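Local coordinates for protein 6-phosphogluconate dehydrogenase, NAD-binding (PDB 6SMT) that reduces imines S-enantioselectively as an oxidoreductase, with NADPH bound against its Rossmann-type domain and the second subunit of the dimer, at residues 125-130 and 139-144; 99-104 and 174-179. One frame throughout, in Å; residues are numbered along the deposited sequence.

From the N terminus, the chain first lays down the parallel strands up to 95-98 of the Rossmann-type sheet and reaches 99-104, the loop that follows strand 95-98 and leads into helix 104-116. It then enters strand 120-126, whose end, 125-130, pairs with 139-144 across an eight-residue connection; this closes the short loop of interaction 1. Only after strand 161-164 does helix 171-199 bring 174-179 back to 99-104, closing interaction 2. The short loop therefore lies wholly within the long one. Interaction 1 joins two sheet strands, interaction 2 joins the nucleotide domain to the long helix, and the two meet directly where Met127 SD lies 3.2 Å from Asp176 OD1. Both touch NADPH.

Interaction 1. Residues 125-130 and 139-144; sequences AIMTPI and SILFAG. With NDP (NADPH dihydro-nicotinamide-adenine-dinucleotide phosphate), chain L; 2EH ((2S)-2-ethylhexan-1-ol), chain N.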
ATOM      1  N   ALA B 125     -10.076  12.554  13.518  1.00 12.27           N
ATOM      2  CA  ALA B 125      -9.827  11.968  12.209  1.00 13.01           C
ATOM      3  C   ALA B 125     -10.206  10.494  12.286  1.00 12.21           C
ATOM      4  O   ALA B 125      -9.628   9.720  13.079  1.00 12.48           O
ATOM      5  CB  ALA B 125      -8.409  12.126  11.813  1.00 14.38           C
ATOM      6  N   ILE B 126     -11.160  10.114  11.467  1.00 12.01           N
ATOM      7  CA  ILE B 126     -11.628   8.723  11.338  1.00 12.02           C
ATOM      8  C   ILE B 126     -10.763   7.993  10.324  1.00 11.07           C
ATOM      9  O   ILE B 126     -10.613   8.452   9.184  1.00 12.22           O
ATOM     10  CB  ILE B 126     -13.107   8.669  10.905  1.00 12.12           C
ATOM     11  CG1 ILE B 126     -14.009   9.468  11.863  1.00 13.18           C
ATOM     12  CG2 ILE B 126     -13.560   7.196  10.776  1.00 13.61           C
ATOM     13  CD1 ILE B 126     -15.329   9.775  11.241  1.00 14.20           C
ATOM     14  N   MET B 127     -10.100   6.918  10.749  1.00 11.92           N
ATOM     15  CA  MET B 127      -9.059   6.254   9.963  1.00 11.21           C
ATOM     16  C   MET B 127      -9.507   4.913   9.404  1.00 11.63           C
ATOM     17  O   MET B 127      -8.649   4.158   8.889  1.00 12.75           O
ATOM     18  CB  MET B 127      -7.819   6.067  10.848  1.00 12.34           C
ATOM     19  CG  MET B 127      -7.326   7.373  11.440  1.00 12.49           C
ATOM     20  SD  MET B 127      -7.176   8.759  10.378  1.00 14.29           S
ATOM     21  CE  MET B 127      -6.281   8.090   8.994  1.00 14.79           C
ATOM     22  N   THR B 128     -10.798   4.639   9.380  1.00 12.55           N
ATOM     23  CA  THR B 128     -11.330   3.346   8.925  1.00 13.44           C
ATOM     24  C   THR B 128     -12.611   3.599   8.138  1.00 13.80           C
ATOM     25  O   THR B 128     -13.281   4.606   8.351  1.00 14.42           O
ATOM     26  CB  THR B 128     -11.499   2.406  10.127  1.00 13.56           C
ATOM     27  OG1 THR B 128     -12.320   3.081  11.123  1.00 13.76           O
ATOM     28  CG2 THR B 128     -10.179   2.051  10.779  1.00 13.27           C
ATOM     29  N   PRO B 129     -13.051   2.616   7.338  1.00 13.51           N
ATOM     30  CA  PRO B 129     -14.204   2.824   6.451  1.00 14.21           C
ATOM     31  C   PRO B 129     -15.547   2.608   7.144  1.00 14.33           C
ATOM     32  O   PRO B 129     -15.632   2.204   8.331  1.00 15.05           O
ATOM     33  CB  PRO B 129     -13.971   1.753   5.356  1.00 15.55           C
ATOM     34  CG  PRO B 129     -13.218   0.723   6.030  1.00 16.14           C
ATOM     35  CD  PRO B 129     -12.234   1.438   6.936  1.00 13.53           C
ATOM     36  N   ILE B 130     -16.635   2.918   6.464  1.00 15.23           N
ATOM     37  CA  ILE B 130     -17.952   3.006   7.135  1.00 16.39           C
ATOM     38  C   ILE B 130     -18.381   1.667   7.768  1.00 16.69           C
ATOM     39  O   ILE B 130     -19.017   1.712   8.823  1.00 17.74           O
ATOM     40  CB  ILE B 130     -19.068   3.569   6.268  1.00 19.26           C
ATOM     41  CG1 ILE B 130     -19.367   2.625   5.147  1.00 20.54           C
ATOM     42  CG2 ILE B 130     -18.788   4.962   5.814  1.00 18.11           C
ATOM     43  CD1 ILE B 130     -20.716   2.955   4.454  1.00 23.41           C
ATOM     44  N   SER B 139     -11.077   3.041  14.057  1.00 13.32           N
ATOM     45  CA  SER B 139     -10.085   3.854  14.779  1.00 12.60           C
ATOM     46  C   SER B 139     -10.349   5.315  14.498  1.00 13.86           C
ATOM     47  O   SER B 139     -10.423   5.696  13.334  1.00 14.30           O
ATOM     48  CB  SER B 139      -8.685   3.490  14.368  1.00 13.72           C
ATOM     49  OG  SER B 139      -7.720   4.390  14.930  1.00 15.45           O
ATOM     50  N   ILE B 140     -10.425   6.117  15.566  1.00 12.22           N
ATOM     51  CA  ILE B 140     -10.637   7.577  15.462  1.00 12.34           C
ATOM     52  C   ILE B 140      -9.563   8.210  16.328  1.00 11.64           C
ATOM     53  O   ILE B 140      -9.365   7.841  17.515  1.00 12.49           O
ATOM     54  CB  ILE B 140     -12.062   8.003  15.830  1.00 12.54           C
ATOM     55  CG1 ILE B 140     -13.115   7.170  15.107  1.00 14.61           C
ATOM     56  CG2 ILE B 140     -12.188   9.493  15.507  1.00 13.35           C
ATOM     57  CD1 ILE B 140     -14.519   7.519  15.509  1.00 17.81           C
ATOM     58  N   LEU B 141      -8.858   9.184  15.762  1.00 12.35           N
ATOM     59  CA  LEU B 141      -7.814   9.955  16.468  1.00 12.22           C
ATOM     60  C   LEU B 141      -8.398  11.296  16.892  1.00 13.86           C
ATOM     61  O   LEU B 141      -9.213  11.903  16.131  1.00 14.99           O
ATOM     62  CB  LEU B 141      -6.615  10.218  15.543  1.00 13.17           C
ATOM     63  CG  LEU B 141      -6.135   9.030  14.782  1.00 16.31           C
ATOM     64  CD1 LEU B 141      -4.910   9.435  13.975  1.00 17.56           C
ATOM     65  CD2 LEU B 141      -5.781   7.910  15.679  1.00 16.66           C
ATOM     66  N   PHE B 142      -7.941  11.838  18.024  1.00 12.57           N
ATOM     67  CA  PHE B 142      -8.482  13.106  18.536  1.00 12.24           C
ATOM     68  C   PHE B 142      -7.347  13.939  19.047  1.00 13.25           C
ATOM     69  O   PHE B 142      -6.353  13.468  19.550  1.00 14.14           O
ATOM     70  CB  PHE B 142      -9.442  12.870  19.721  1.00 13.22           C
ATOM     71  CG  PHE B 142     -10.687  12.107  19.354  1.00 12.71           C
ATOM     72  CD1 PHE B 142     -10.653  10.729  19.343  1.00 14.25           C
ATOM     73  CD2 PHE B 142     -11.859  12.744  19.033  1.00 14.47           C
ATOM     74  CE1 PHE B 142     -11.746   9.993  18.943  1.00 14.13           C
ATOM     75  CE2 PHE B 142     -12.984  11.994  18.681  1.00 14.32           C
ATOM     76  CZ  PHE B 142     -12.916  10.637  18.668  1.00 13.78           C
ATOM     77  N   ALA B 143      -7.569  15.253  18.968  1.00 12.92           N
ATOM     78  CA  ALA B 143      -6.614  16.270  19.461  1.00 12.87           C
ATOM     79  C   ALA B 143      -7.366  17.463  20.061  1.00 13.45           C
ATOM     80  O   ALA B 143      -8.449  17.828  19.601  1.00 13.91           O
ATOM     81  CB  ALA B 143      -5.667  16.735  18.377  1.00 13.34           C
ATOM     82  N   GLY B 144      -6.760  18.048  21.087  1.00 14.47           N
ATOM     83  CA  GLY B 144      -7.348  19.155  21.840  1.00 15.27           C
ATOM     84  C   GLY B 144      -7.248  18.874  23.325  1.00 14.04           C
ATOM     85  O   GLY B 144      -6.502  17.977  23.728  1.00 14.96           O
TER
HETATM   86  PA  NDP L 301     -18.123  13.487   1.805  1.00 15.55           P
HETATM   87  O1A NDP L 301     -16.683  13.712   2.163  1.00 16.18           O
HETATM   88  O2A NDP L 301     -18.506  13.157   0.396  1.00 17.89           O
HETATM   89  O5B NDP L 301     -18.963  14.726   2.328  1.00 17.08           O
HETATM   90  C5B NDP L 301     -20.379  14.707   2.069  1.00 18.22           C
HETATM   91  C4B NDP L 301     -21.071  15.475   3.165  1.00 15.71           C
HETATM   92  O4B NDP L 301     -20.603  16.854   3.208  1.00 15.83           O
HETATM   93  C3B NDP L 301     -22.592  15.569   2.926  1.00 15.67           C
HETATM   94  O3B NDP L 301     -23.294  15.608   4.154  1.00 16.56           O
HETATM   95  C2B NDP L 301     -22.690  16.896   2.204  1.00 16.66           C
HETATM   96  O2B NDP L 301     -23.941  17.577   2.235  1.00 17.41           O
HETATM   97  C1B NDP L 301     -21.734  17.694   3.069  1.00 16.62           C
HETATM   98  N9A NDP L 301     -21.300  18.958   2.483  1.00 18.53           N
HETATM   99  C8A NDP L 301     -20.482  19.157   1.395  1.00 18.71           C
HETATM  100  N7A NDP L 301     -20.272  20.429   1.144  1.00 20.93           N
HETATM  101  C5A NDP L 301     -20.999  21.113   2.105  1.00 21.13           C
HETATM  102  C6A NDP L 301     -21.238  22.488   2.360  1.00 22.93           C
HETATM  103  N6A NDP L 301     -20.651  23.481   1.698  1.00 28.10           N
HETATM  104  N1A NDP L 301     -22.049  22.791   3.397  1.00 23.66           N
HETATM  105  C2A NDP L 301     -22.610  21.813   4.114  1.00 22.47           C
HETATM  106  N3A NDP L 301     -22.480  20.492   3.950  1.00 21.29           N
HETATM  107  C4A NDP L 301     -21.678  20.209   2.916  1.00 19.14           C
HETATM  108  O3  NDP L 301     -18.811  12.339   2.687  1.00 16.89           O
HETATM  109  PN  NDP L 301     -18.413  11.151   3.615  1.00 14.94           P
HETATM  110  O1N NDP L 301     -19.572  10.855   4.458  1.00 15.19           O
HETATM  111  O2N NDP L 301     -17.860  10.050   2.782  1.00 15.13           O
HETATM  112  O5D NDP L 301     -17.171  11.680   4.488  1.00 13.61           O
HETATM  113  C5D NDP L 301     -17.347  12.710   5.454  1.00 14.31           C
HETATM  114  C4D NDP L 301     -15.983  12.989   6.036  1.00 14.32           C
HETATM  115  O4D NDP L 301     -15.539  11.785   6.713  1.00 13.72           O
HETATM  116  C3D NDP L 301     -14.882  13.376   5.039  1.00 13.44           C
HETATM  117  O3D NDP L 301     -14.052  14.427   5.516  1.00 14.46           O
HETATM  118  C2D NDP L 301     -14.083  12.091   4.915  1.00 13.44           C
HETATM  119  O2D NDP L 301     -12.715  12.250   4.550  1.00 14.27           O
HETATM  120  C1D NDP L 301     -14.221  11.452   6.272  1.00 13.14           C
HETATM  121  N1N NDP L 301     -14.112   9.980   6.258  1.00 13.61           N
HETATM  122  C2N NDP L 301     -14.910   9.233   5.433  1.00 13.52           C
HETATM  123  C3N NDP L 301     -14.772   7.889   5.337  1.00 13.23           C
HETATM  124  C7N NDP L 301     -15.613   7.064   4.447  1.00 15.26           C
HETATM  125  O7N NDP L 301     -15.344   5.842   4.419  1.00 16.88           O
HETATM  126  N7N NDP L 301     -16.613   7.574   3.746  1.00 13.95           N
HETATM  127  C4N NDP L 301     -13.740   7.206   6.090  1.00 14.64           C
HETATM  128  C5N NDP L 301     -12.964   8.031   6.993  1.00 14.54           C
HETATM  129  C6N NDP L 301     -13.170   9.326   7.091  1.00 13.53           C
HETATM  130  P2B NDP L 301     -25.060  17.106   1.152  1.00 20.06           P
HETATM  131  O1X NDP L 301     -26.113  18.252   1.229  1.00 21.17           O
HETATM  132  O2X NDP L 301     -24.367  17.090  -0.208  1.00 21.25           O
HETATM  133  O3X NDP L 301     -25.587  15.772   1.498  1.00 19.90           O
HETATM  134  C7  2EH N 303     -10.192   7.159   3.837  1.00 29.34           C
HETATM  135  C8  2EH N 303      -9.961   5.405   5.618  1.00 29.92           C
HETATM  136  C9  2EH N 303      -8.532   5.789   5.962  1.00 29.04           C
HETATM  137  C12 2EH N 303     -11.874   4.959   2.351  1.00 31.40           C
HETATM  138  C7A 2EH N 303     -10.323   5.675   4.175  1.00 31.40           C
HETATM  139  O7C 2EH N 303     -11.326   8.014   3.988  1.00 26.85           O
HETATM  140  CBA 2EH N 303     -11.626   5.016   3.803  1.00 29.44           C
HETATM  141  CCA 2EH N 303     -12.729   3.838   1.913  1.00 27.18           C
HETATM  142  CCB 2EH N 303     -12.500   3.574   0.428  1.00 29.44           C
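Ala125 and Leu141 form an antiparallel hydrogen-bonded pair, joined by Leu141 N to Ala125 O and by Ala125 N to Leu141 O, each 2.8 Å. Beyond them the pairing runs on past the end of strand 120-126, since Met127 N donates to Ser139 O at 2.9 Å, almost straight at 169°. The last link is made by a side chain: Ser139 N donates to Thr128 OG1 at 3.2 Å. With chi1 at 54°, the hydroxyl is turned in over the Thr128 backbone, flanked by its N and C, while CG2 lies alongside Ser139 CB; the same oxygen is also hydrogen-bonded to Thr132 OG1.

Apolar contacts occur on both faces. Ile126 and Ile140, the non-hydrogen-bonded pair, lie side by side and point the same way, with Ile126 CG1 4.1 Å from Ile140 CG2. On the Ala125 and Leu141 face, the bent chain of Met127 crosses Leu141 at about a right angle, Met127 CG meeting Leu141 CG at 3.9 Å.

The ligand contacts come from 125-130. Ile126 O approaches C5N of the nicotinamide ring to 3.2 Å, and Met127 O comes within 3.4 Å of C9 of the bound 2-ethylhexanol, so the strand end borders the cofactor and the loop residue just after it borders the alcohol.

Within the sheet, strand 139-143 runs between strands 120-126 and 161-164, antiparallel to the first. Ile126 reaches Met21 of helix 20-31, whereas Ala125, Met127 and Leu141 pack on helix 171-199; Ile217 of the second subunit packs on Thr128.

Interaction 2. Residues 99-104 and 174-179; sequences LSSDTP and AFDMAL. With NDP (NADPH dihydro-nicotinamide-adenine-dinucleotide phosphate), chain L.
The loop after a Rossmann-type strand, here 99-104 between strand 95-98 and helix 104-116, meets the long helix 171-199 beside the NADPH ribose. Ser101 faces both partners. Its backbone N donates to the ribose hydroxyl O3D at 2.9 Å with an angle of 163°, and its hydroxyl OG donates to Asp176 OD2 at 2.7 Å. Holding OG anti to the backbone N (chi1 -175°) directs it to the helix. Ser101 OG meets OD2 from above the carboxylate, 40° out of its plane. Ser101 thus links the ribose and the helix, its backbone bonded to one and its side chain to the other.

A water supports the same junction. It is hydrogen-bonded to Asp176 OD2 and to Asp102 O, so it bridges the helix carboxylate to the loop backbone.

Farther along the loop the packing is apolar. Pro104 puts CG against Ala174, 4.1 Å from its CB, and CD against Met177 CG. The Met177 chain bends at both chi2 and chi3 and carries its methyl back along the loop toward Asp102.

The loop's own shape is secured by polar side chains. Thr103 occupies the N-cap position of helix 104-116, its OG1 hydrogen-bonded to Arg106 N. Asp102 OD2 accepts from His77 N, while OD1 uses its anti lone pair for Thr103 N. The Asp102 carbonyl itself is turned toward the long helix, where its O lies 3.4 Å from Met177 CE.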
ATOM      1  N   LEU B  99     -14.957  16.153  12.521  1.00 13.19           N
ATOM      2  CA  LEU B  99     -14.586  14.824  11.982  1.00 12.93           C
ATOM      3  C   LEU B  99     -14.558  14.942  10.482  1.00 14.12           C
ATOM      4  O   LEU B  99     -15.064  14.048   9.762  1.00 15.06           O
ATOM      5  CB  LEU B  99     -15.579  13.738  12.477  1.00 14.85           C
ATOM      6  CG  LEU B  99     -15.558  13.498  13.951  1.00 14.94           C
ATOM      7  CD1 LEU B  99     -16.686  12.503  14.294  1.00 16.51           C
ATOM      8  CD2 LEU B  99     -14.241  12.977  14.461  1.00 16.57           C
ATOM      9  N   SER B 100     -13.972  15.959   9.920  1.00 12.63           N
ATOM     10  CA  SER B 100     -13.953  16.250   8.489  1.00 13.06           C
ATOM     11  C   SER B 100     -12.510  16.418   8.050  1.00 13.55           C
ATOM     12  O   SER B 100     -11.802  17.301   8.604  1.00 14.91           O
ATOM     13  CB  SER B 100     -14.769  17.528   8.197  1.00 14.22           C
ATOM     14  OG  SER B 100     -16.128  17.356   8.688  1.00 14.30           O
ATOM     15  N   SER B 101     -12.019  15.621   7.122  1.00 14.13           N
ATOM     16  CA  SER B 101     -10.569  15.579   6.860  1.00 13.57           C
ATOM     17  C   SER B 101     -10.059  16.869   6.224  1.00 14.95           C
ATOM     18  O   SER B 101     -10.620  17.272   5.180  1.00 18.77           O
ATOM     19  CB  SER B 101     -10.310  14.331   5.981  1.00 14.49           C
ATOM     20  OG  SER B 101      -8.891  14.192   5.803  1.00 15.56           O
ATOM     21  N   ASP B 102      -9.062  17.498   6.796  1.00 12.93           N
ATOM     22  CA  ASP B 102      -8.442  18.703   6.263  1.00 13.78           C
ATOM     23  C   ASP B 102      -7.116  18.909   7.000  1.00 13.55           C
ATOM     24  O   ASP B 102      -6.679  18.032   7.771  1.00 14.35           O
ATOM     25  CB  ASP B 102      -9.383  19.922   6.416  1.00 15.14           C
ATOM     26  CG  ASP B 102      -9.297  20.969   5.327  1.00 15.83           C
ATOM     27  OD1 ASP B 102      -8.146  21.251   4.855  1.00 16.73           O
ATOM     28  OD2 ASP B 102     -10.367  21.545   4.943  1.00 16.57           O
ATOM     29  N   THR B 103      -6.420  20.034   6.687  1.00 14.45           N
ATOM     30  CA  THR B 103      -5.051  20.223   7.183  1.00 14.97           C
ATOM     31  C   THR B 103      -5.017  20.621   8.648  1.00 14.19           C
ATOM     32  O   THR B 103      -6.004  21.055   9.265  1.00 14.09           O
ATOM     33  CB  THR B 103      -4.361  21.301   6.389  1.00 16.92           C
ATOM     34  OG1 THR B 103      -5.024  22.543   6.690  1.00 18.06           O
ATOM     35  CG2 THR B 103      -4.417  21.001   4.922  1.00 18.90           C
ATOM     36  N   PRO B 104      -3.857  20.431   9.298  1.00 13.83           N
ATOM     37  CA  PRO B 104      -3.702  20.876  10.663  1.00 13.65           C
ATOM     38  C   PRO B 104      -4.079  22.347  10.891  1.00 13.71           C
ATOM     39  O   PRO B 104      -4.709  22.665  11.878  1.00 14.60           O
ATOM     40  CB  PRO B 104      -2.218  20.578  10.946  1.00 14.36           C
ATOM     41  CG  PRO B 104      -1.942  19.403  10.039  1.00 13.94           C
ATOM     42  CD  PRO B 104      -2.738  19.616   8.795  1.00 14.08           C
ATOM     43  N   ALA B 174      -2.524  16.130  11.570  1.00 12.27           N
ATOM     44  CA  ALA B 174      -1.183  15.811  11.134  1.00 12.45           C
ATOM     45  C   ALA B 174      -1.024  14.318  10.968  1.00 12.83           C
ATOM     46  O   ALA B 174      -0.403  13.861   9.953  1.00 13.32           O
ATOM     47  CB  ALA B 174      -0.168  16.341  12.093  1.00 13.29           C
ATOM     48  N   PHE B 175      -1.507  13.503  11.915  1.00 11.79           N
ATOM     49  CA  PHE B 175      -1.507  12.072  11.658  1.00 12.20           C
ATOM     50  C   PHE B 175      -2.328  11.748  10.417  1.00 12.08           C
ATOM     51  O   PHE B 175      -1.936  10.874   9.610  1.00 13.37           O
ATOM     52  CB  PHE B 175      -2.118  11.323  12.862  1.00 11.57           C
ATOM     53  CG  PHE B 175      -1.197  11.136  14.042  1.00 13.37           C
ATOM     54  CD1 PHE B 175      -0.930  12.138  14.968  1.00 14.43           C
ATOM     55  CD2 PHE B 175      -0.594   9.920  14.260  1.00 14.38           C
ATOM     56  CE1 PHE B 175      -0.044  11.942  16.024  1.00 13.93           C
ATOM     57  CE2 PHE B 175       0.318   9.751  15.303  1.00 15.03           C
ATOM     58  CZ  PHE B 175       0.514  10.710  16.214  1.00 14.58           C
ATOM     59  N   ASP B 176      -3.503  12.332  10.266  1.00 12.36           N
ATOM     60  CA  ASP B 176      -4.381  12.035   9.104  1.00 11.82           C
ATOM     61  C   ASP B 176      -3.601  12.293   7.832  1.00 12.26           C
ATOM     62  O   ASP B 176      -3.733  11.531   6.844  1.00 12.21           O
ATOM     63  CB  ASP B 176      -5.640  12.903   9.209  1.00 11.65           C
ATOM     64  CG  ASP B 176      -6.860  12.432   8.426  1.00 13.77           C
ATOM     65  OD1 ASP B 176      -7.021  11.189   8.282  1.00 14.55           O
ATOM     66  OD2 ASP B 176      -7.740  13.319   8.127  1.00 15.06           O
ATOM     67  N   MET B 177      -2.895  13.415   7.741  1.00 11.94           N
ATOM     68  CA  MET B 177      -2.179  13.726   6.482  1.00 12.62           C
ATOM     69  C   MET B 177      -1.182  12.621   6.160  1.00 13.33           C
ATOM     70  O   MET B 177      -1.045  12.217   4.985  1.00 14.69           O
ATOM     71  CB  MET B 177      -1.396  15.036   6.551  1.00 12.89           C
ATOM     72  CG  MET B 177      -2.235  16.311   6.677  1.00 14.17           C
ATOM     73  SD  MET B 177      -3.458  16.679   5.410  1.00 15.46           S
ATOM     74  CE  MET B 177      -4.892  15.782   6.012  1.00 17.52           C
ATOM     75  N   ALA B 178      -0.489  12.114   7.157  1.00 12.22           N
ATOM     76  CA  ALA B 178       0.483  11.015   6.922  1.00 12.59           C
ATOM     77  C   ALA B 178      -0.218   9.719   6.553  1.00 12.79           C
ATOM     78  O   ALA B 178       0.160   8.977   5.584  1.00 12.72           O
ATOM     79  CB  ALA B 178       1.375  10.825   8.154  1.00 14.93           C
ATOM     80  N   LEU B 179      -1.234   9.338   7.294  1.00 11.84           N
ATOM     81  CA  LEU B 179      -1.878   8.038   7.162  1.00 12.19           C
ATOM     82  C   LEU B 179      -2.698   7.997   5.879  1.00 11.79           C
ATOM     83  O   LEU B 179      -2.736   6.956   5.150  1.00 12.22           O
ATOM     84  CB  LEU B 179      -2.744   7.772   8.374  1.00 12.48           C
ATOM     85  CG  LEU B 179      -1.946   7.653   9.690  1.00 13.05           C
ATOM     86  CD1 LEU B 179      -2.940   7.712  10.844  1.00 13.25           C
ATOM     87  CD2 LEU B 179      -1.142   6.369   9.739  1.00 14.30           C
TER
HETATM   88  PA  NDP L 301     -18.123  13.487   1.805  1.00 15.55           P
HETATM   89  O1A NDP L 301     -16.683  13.712   2.163  1.00 16.18           O
HETATM   90  O2A NDP L 301     -18.506  13.157   0.396  1.00 17.89           O
HETATM   91  O5B NDP L 301     -18.963  14.726   2.328  1.00 17.08           O
HETATM   92  C5B NDP L 301     -20.379  14.707   2.069  1.00 18.22           C
HETATM   93  C4B NDP L 301     -21.071  15.475   3.165  1.00 15.71           C
HETATM   94  O4B NDP L 301     -20.603  16.854   3.208  1.00 15.83           O
HETATM   95  C3B NDP L 301     -22.592  15.569   2.926  1.00 15.67           C
HETATM   96  O3B NDP L 301     -23.294  15.608   4.154  1.00 16.56           O
HETATM   97  C2B NDP L 301     -22.690  16.896   2.204  1.00 16.66           C
HETATM   98  O2B NDP L 301     -23.941  17.577   2.235  1.00 17.41           O
HETATM   99  C1B NDP L 301     -21.734  17.694   3.069  1.00 16.62           C
HETATM  100  N9A NDP L 301     -21.300  18.958   2.483  1.00 18.53           N
HETATM  101  C8A NDP L 301     -20.482  19.157   1.395  1.00 18.71           C
HETATM  102  N7A NDP L 301     -20.272  20.429   1.144  1.00 20.93           N
HETATM  103  C5A NDP L 301     -20.999  21.113   2.105  1.00 21.13           C
HETATM  104  C6A NDP L 301     -21.238  22.488   2.360  1.00 22.93           C
HETATM  105  N6A NDP L 301     -20.651  23.481   1.698  1.00 28.10           N
HETATM  106  N1A NDP L 301     -22.049  22.791   3.397  1.00 23.66           N
HETATM  107  C2A NDP L 301     -22.610  21.813   4.114  1.00 22.47           C
HETATM  108  N3A NDP L 301     -22.480  20.492   3.950  1.00 21.29           N
HETATM  109  C4A NDP L 301     -21.678  20.209   2.916  1.00 19.14           C
HETATM  110  O3  NDP L 301     -18.811  12.339   2.687  1.00 16.89           O
HETATM  111  PN  NDP L 301     -18.413  11.151   3.615  1.00 14.94           P
HETATM  112  O1N NDP L 301     -19.572  10.855   4.458  1.00 15.19           O
HETATM  113  O2N NDP L 301     -17.860  10.050   2.782  1.00 15.13           O
HETATM  114  O5D NDP L 301     -17.171  11.680   4.488  1.00 13.61           O
HETATM  115  C5D NDP L 301     -17.347  12.710   5.454  1.00 14.31           C
HETATM  116  C4D NDP L 301     -15.983  12.989   6.036  1.00 14.32           C
HETATM  117  O4D NDP L 301     -15.539  11.785   6.713  1.00 13.72           O
HETATM  118  C3D NDP L 301     -14.882  13.376   5.039  1.00 13.44           C
HETATM  119  O3D NDP L 301     -14.052  14.427   5.516  1.00 14.46           O
HETATM  120  C2D NDP L 301     -14.083  12.091   4.915  1.00 13.44           C
HETATM  121  O2D NDP L 301     -12.715  12.250   4.550  1.00 14.27           O
HETATM  122  C1D NDP L 301     -14.221  11.452   6.272  1.00 13.14           C
HETATM  123  N1N NDP L 301     -14.112   9.980   6.258  1.00 13.61           N
HETATM  124  C2N NDP L 301     -14.910   9.233   5.433  1.00 13.52           C
HETATM  125  C3N NDP L 301     -14.772   7.889   5.337  1.00 13.23           C
HETATM  126  C7N NDP L 301     -15.613   7.064   4.447  1.00 15.26           C
HETATM  127  O7N NDP L 301     -15.344   5.842   4.419  1.00 16.88           O
HETATM  128  N7N NDP L 301     -16.613   7.574   3.746  1.00 13.95           N
HETATM  129  C4N NDP L 301     -13.740   7.206   6.090  1.00 14.64           C
HETATM  130  C5N NDP L 301     -12.964   8.031   6.993  1.00 14.54           C
HETATM  131  C6N NDP L 301     -13.170   9.326   7.091  1.00 13.53           C
HETATM  132  P2B NDP L 301     -25.060  17.106   1.152  1.00 20.06           P
HETATM  133  O1X NDP L 301     -26.113  18.252   1.229  1.00 21.17           O
HETATM  134  O2X NDP L 301     -24.367  17.090  -0.208  1.00 21.25           O
HETATM  135  O3X NDP L 301     -25.587  15.772   1.498  1.00 19.90           O
HETATM  136  O   HOH W   1      -7.609  15.832   9.135  1.00 16.11           O